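Local coordinates for chitin oligosaccharide binding protein NagB2 (Paenibacillus sp. FPU-7, PDB 7EHU), which binds N,N'-diacetylchitobiose and N,N',N''-triacetylchitotriose, probably as the extracellular solute-binding protein of a chitin-oligosaccharide uptake system, at residues Lys52-Lys55 and Lys56-Glu60; Leu203-Ser206 and Leu207-Thr211. All coordinates share one frame; numbering follows the deposited sequence.

In the fold
Contact 1 (Lys52-Lys55 with Lys56-Glu60) and contact 2 (Leu203-Ser206 with Leu207-Thr211) are each a turn-to-turn contact within a single helix, 44-60 for the first and 197-212 for the second. They follow one another along the chain, lie on opposite sides of its centre, and have centres 42 Å apart, with nearest atoms about 30 Å from each other. Contact 1 is partly buried at the periphery, in a beta-alpha-beta unit next to helix 326-339; the touching residues of contact 2 are all buried. The side chains of Val53 and Asn205 lie about 13 Å and 6 Å from bound N-acetylglucosamine, consistent with a sugar site between the two regions, as in the periplasmic-binding-protein fold.

Contact 1 (Lys52-Lys55 and Lys56-Glu60); sequences KVVK and KTEAE
Thr57 lies alongside Val53, one helical turn earlier, the two side chains pointing the same way, and its hydroxyl folds back onto the carbonyl of that valine. With OG1 beside its own backbone N (chi1 -54°), Thr57 donates from OG1 to Val53 O at 2.8 Å. Thr57 N also donates to Val53 O, at 2.9 Å, so this oxygen is held by two bonds arriving from opposite faces of the carbonyl plane; the hydroxyl stands well above that plane. Glu58 and Val54 meet differently: their side chains slant across each other, with Glu58 OE2 3.7 Å from Val54 CG1 and Glu58 CG 3.3 Å from Val54 O. Glu58 N donates to Val54 O at 2.8 Å, nearly along the C=O axis. The whole stretch is the C-terminal half of helix 44-60, the crossover helix between the parallel strands 30-36 and 64-70. Val54 packs on Phe66 and Leu68 of the latter strand, and Glu58 OE2 accepts a hydrogen bond from Phe66 N. On the flank of helix 326-339, Thr57 OG1 is also hydrogen-bonded by Asn338 ND2. A valine in place of Thr57 would probably leave Val53 O with its backbone bond but without the hydroxyl donor, and Asn338 ND2 without this acceptor. Farther round the helix, the exposed Lys52 reaches Glu347 through a salt bridge.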
loop_
_atom_site.group_PDB
_atom_site.type_symbol
_atom_site.label_atom_id
_atom_site.label_comp_id
_atom_site.label_asym_id
_atom_site.label_seq_id
_atom_site.Cartn_x
_atom_site.Cartn_y
_atom_site.Cartn_z
ATOM N N LYS A 52 -13.665 -17.649 -6.206
ATOM C CA LYS A 52 -14.933 -18.096 -5.639
ATOM C C LYS A 52 -16.043 -17.094 -5.933
ATOM O O LYS A 52 -17.145 -17.480 -6.347
ATOM C CB LYS A 52 -14.780 -18.302 -4.131
ATOM C CG LYS A 52 -16.031 -18.837 -3.473
ATOM C CD LYS A 52 -15.797 -19.354 -2.066
ATOM C CE LYS A 52 -15.805 -18.264 -1.022
ATOM N NZ LYS A 52 -15.990 -18.850 0.356
ATOM N N VAL A 53 -15.754 -15.799 -5.768
ATOM C CA VAL A 53 -16.749 -14.764 -6.034
ATOM C C VAL A 53 -17.108 -14.749 -7.518
ATOM O O VAL A 53 -18.283 -14.605 -7.885
ATOM C CB VAL A 53 -16.209 -13.393 -5.564
ATOM C CG1 VAL A 53 -17.027 -12.261 -6.118
ATOM C CG2 VAL A 53 -16.151 -13.325 -4.053
ATOM N N VAL A 54 -16.101 -14.900 -8.387
ATOM C CA VAL A 54 -16.330 -14.919 -9.831
ATOM C C VAL A 54 -17.209 -16.098 -10.232
ATOM O O VAL A 54 -18.146 -15.945 -11.035
ATOM C CB VAL A 54 -14.978 -14.927 -10.569
ATOM C CG1 VAL A 54 -15.155 -15.327 -12.036
ATOM C CG2 VAL A 54 -14.321 -13.543 -10.456
ATOM N N LYS A 55 -16.922 -17.289 -9.692
ATOM C CA LYS A 55 -17.730 -18.469 -9.997
ATOM C C LYS A 55 -19.178 -18.259 -9.557
ATOM O O LYS A 55 -20.118 -18.615 -10.286
ATOM C CB LYS A 55 -17.094 -19.695 -9.331
ATOM C CG LYS A 55 -17.761 -21.043 -9.609
ATOM C CD LYS A 55 -17.074 -22.186 -8.848
ATOM C CE LYS A 55 -18.075 -23.156 -8.196
ATOM N NZ LYS A 55 -17.425 -24.081 -7.212
ATOM N N LYS A 56 -19.387 -17.660 -8.379
ATOM C CA LYS A 56 -20.748 -17.367 -7.930
ATOM C C LYS A 56 -21.439 -16.391 -8.868
ATOM O O LYS A 56 -22.622 -16.540 -9.171
ATOM C CB LYS A 56 -20.706 -16.787 -6.517
ATOM C CG LYS A 56 -22.071 -16.521 -5.908
ATOM C CD LYS A 56 -21.928 -15.897 -4.523
ATOM C CE LYS A 56 -23.276 -15.434 -3.964
ATOM N NZ LYS A 56 -23.123 -14.544 -2.775
ATOM N N THR A 57 -20.716 -15.367 -9.306
ATOM C CA THR A 57 -21.290 -14.374 -10.203
ATOM C C THR A 57 -21.655 -14.980 -11.550
ATOM O O THR A 57 -22.709 -14.663 -12.109
ATOM C CB THR A 57 -20.303 -13.213 -10.332
ATOM O OG1 THR A 57 -19.977 -12.723 -9.017
ATOM C CG2 THR A 57 -20.866 -12.079 -11.170
ATOM N N GLU A 58 -20.790 -15.843 -12.087
ATOM C CA GLU A 58 -21.091 -16.525 -13.342
ATOM C C GLU A 58 -22.345 -17.391 -13.228
ATOM O O GLU A 58 -23.118 -17.513 -14.188
ATOM C CB GLU A 58 -19.878 -17.354 -13.775
ATOM C CG GLU A 58 -18.730 -16.465 -14.276
ATOM C CD GLU A 58 -17.446 -17.211 -14.582
ATOM O OE1 GLU A 58 -17.303 -18.381 -14.178
ATOM O OE2 GLU A 58 -16.578 -16.621 -15.255
ATOM N N ALA A 59 -22.551 -18.030 -12.075
ATOM C CA ALA A 59 -23.761 -18.831 -11.894
ATOM C C ALA A 59 -25.003 -17.948 -11.846
ATOM O O ALA A 59 -26.083 -18.351 -12.292
ATOM C CB ALA A 59 -23.641 -19.651 -10.604
ATOM N N GLU A 60 -24.862 -16.735 -11.322
ATOM C CA GLU A 60 -25.988 -15.827 -11.164
ATOM C C GLU A 60 -26.338 -15.099 -12.452
ATOM O O GLU A 60 -27.492 -14.705 -12.640
ATOM C CB GLU A 60 -25.637 -14.809 -10.076
ATOM C CG GLU A 60 -26.763 -13.900 -9.667
ATOM C CD GLU A 60 -26.306 -12.812 -8.733
ATOM O OE1 GLU A 60 -26.781 -11.667 -8.893
ATOM O OE2 GLU A 60 -25.447 -13.104 -7.874
#

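Contact 2 (Leu203-Ser206 and Leu207-Thr211); sequences LANS and LFVAT
Phe208 has CG wedged between its backbone N and carbonyl carbon (chi1 67°), which turns the phenyl ring back over the preceding helical turn, while Asn205, with CG anti to its backbone N (chi1 175°), carries its amide to that ring. The ring receives Asn205 CA over one face, displaced from the ring centre, a CH-pi contact with CA 3.9 Å from the Phe208 ring centroid. Farther along the side chain, the amide of Asn205 slants across the ring, their planes 31° apart, and Asn205 ND2 approaches Phe208 CE1 to 3.5 Å. The same nitrogen packs against Val209 CG2 at 3.6 Å, for Asn205 and Val209 run side by side. The polar end of Asn205 is held from outside the helix: OD1 accepts a hydrogen bond from Phe388 N, and ND2 makes a weak one to Gln217 OE1. Phe208 CD2 also comes within 3.1 Å of Ala204 O, the carbonyl that accepts from Phe208 N at 2.9 Å. Leu207 reaches back to Leu203, CD1 of Leu207 being 4.3 Å from CG of Leu203. This is local packing within helix 197-212 of the solute-binding fold, the Asn205 side chain about 6 Å from a bound N-acetylglucosamine. Around the helix, Ala204 and Leu207 meet Leu239 and Arg238 of helix 230-244, respectively, Leu203 and Ser206 rest on Phe273 of strand 271-275, and Ser206 and Val209 touch Phe385 of strand 383-385.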
loop_
_atom_site.group_PDB
_atom_site.type_symbol
_atom_site.label_atom_id
_atom_site.label_comp_id
_atom_site.label_asym_id
_atom_site.label_seq_id
_atom_site.Cartn_x
_atom_site.Cartn_y
_atom_site.Cartn_z
ATOM N N LEU A 203 9.183 3.581 3.436
ATOM C CA LEU A 203 9.987 4.106 4.523
ATOM C C LEU A 203 10.275 5.581 4.332
ATOM O O LEU A 203 10.184 6.363 5.283
ATOM C CB LEU A 203 11.276 3.297 4.614
ATOM C CG LEU A 203 12.220 3.667 5.754
ATOM C CD1 LEU A 203 11.531 3.581 7.114
ATOM C CD2 LEU A 203 13.455 2.770 5.726
ATOM N N ALA A 204 10.619 5.975 3.107
ATOM C CA ALA A 204 10.901 7.379 2.838
ATOM C C ALA A 204 9.701 8.250 3.162
ATOM O O ALA A 204 9.855 9.337 3.731
ATOM C CB ALA A 204 11.309 7.560 1.377
ATOM N N ASN A 205 8.499 7.795 2.797
ATOM C CA ASN A 205 7.293 8.591 3.009
ATOM C C ASN A 205 7.013 8.796 4.484
ATOM O O ASN A 205 6.775 9.933 4.915
ATOM C CB ASN A 205 6.232 8.144 1.981
ATOM C CG ASN A 205 4.836 8.763 2.091
ATOM O OD1 ASN A 205 3.821 8.112 1.817
ATOM N ND2 ASN A 205 4.756 9.939 2.708
ATOM N N SER A 206 7.152 7.753 5.299
ATOM C CA SER A 206 6.975 7.966 6.731
ATOM C C SER A 206 8.080 8.831 7.324
ATOM O O SER A 206 7.814 9.588 8.259
ATOM C CB SER A 206 6.780 6.652 7.482
ATOM O OG SER A 206 5.456 6.175 7.315
ATOM N N LEU A 207 9.303 8.752 6.782
ATOM C CA LEU A 207 10.380 9.625 7.235
ATOM C C LEU A 207 10.068 11.088 6.966
ATOM O O LEU A 207 10.181 11.921 7.866
ATOM C CB LEU A 207 11.699 9.242 6.581
ATOM C CG LEU A 207 12.543 8.276 7.401
ATOM C CD1 LEU A 207 13.620 7.639 6.521
ATOM C CD2 LEU A 207 13.178 8.995 8.568
ATOM N N PHE A 208 9.694 11.433 5.726
ATOM C CA PHE A 208 9.515 12.854 5.422
ATOM C C PHE A 208 8.229 13.422 6.011
ATOM O O PHE A 208 8.165 14.627 6.255
ATOM C CB PHE A 208 9.788 13.248 3.958
ATOM C CG PHE A 208 8.829 12.714 2.910
ATOM C CD1 PHE A 208 7.524 13.178 2.803
ATOM C CD2 PHE A 208 9.287 11.840 1.930
ATOM C CE1 PHE A 208 6.699 12.721 1.774
ATOM C CE2 PHE A 208 8.458 11.393 0.924
ATOM C CZ PHE A 208 7.179 11.830 0.854
ATOM N N VAL A 209 7.220 12.592 6.274
ATOM C CA VAL A 209 6.081 13.084 7.034
ATOM C C VAL A 209 6.480 13.272 8.492
ATOM O O VAL A 209 6.077 14.247 9.138
ATOM C CB VAL A 209 4.847 12.179 6.834
ATOM C CG1 VAL A 209 3.734 12.531 7.832
ATOM C CG2 VAL A 209 4.346 12.261 5.378
ATOM N N ALA A 210 7.311 12.371 9.023
ATOM C CA ALA A 210 7.784 12.530 10.396
ATOM C C ALA A 210 8.620 13.790 10.561
ATOM O O ALA A 210 8.576 14.425 11.621
ATOM C CB ALA A 210 8.603 11.313 10.838
ATOM N N THR A 211 9.400 14.166 9.542
ATOM C CA THR A 211 10.256 15.344 9.662
ATOM C C THR A 211 9.552 16.636 9.275
ATOM O O THR A 211 9.837 17.675 9.868
ATOM C CB THR A 211 11.526 15.195 8.818
ATOM O OG1 THR A 211 11.167 14.947 7.460
ATOM C CG2 THR A 211 12.416 14.086 9.329
#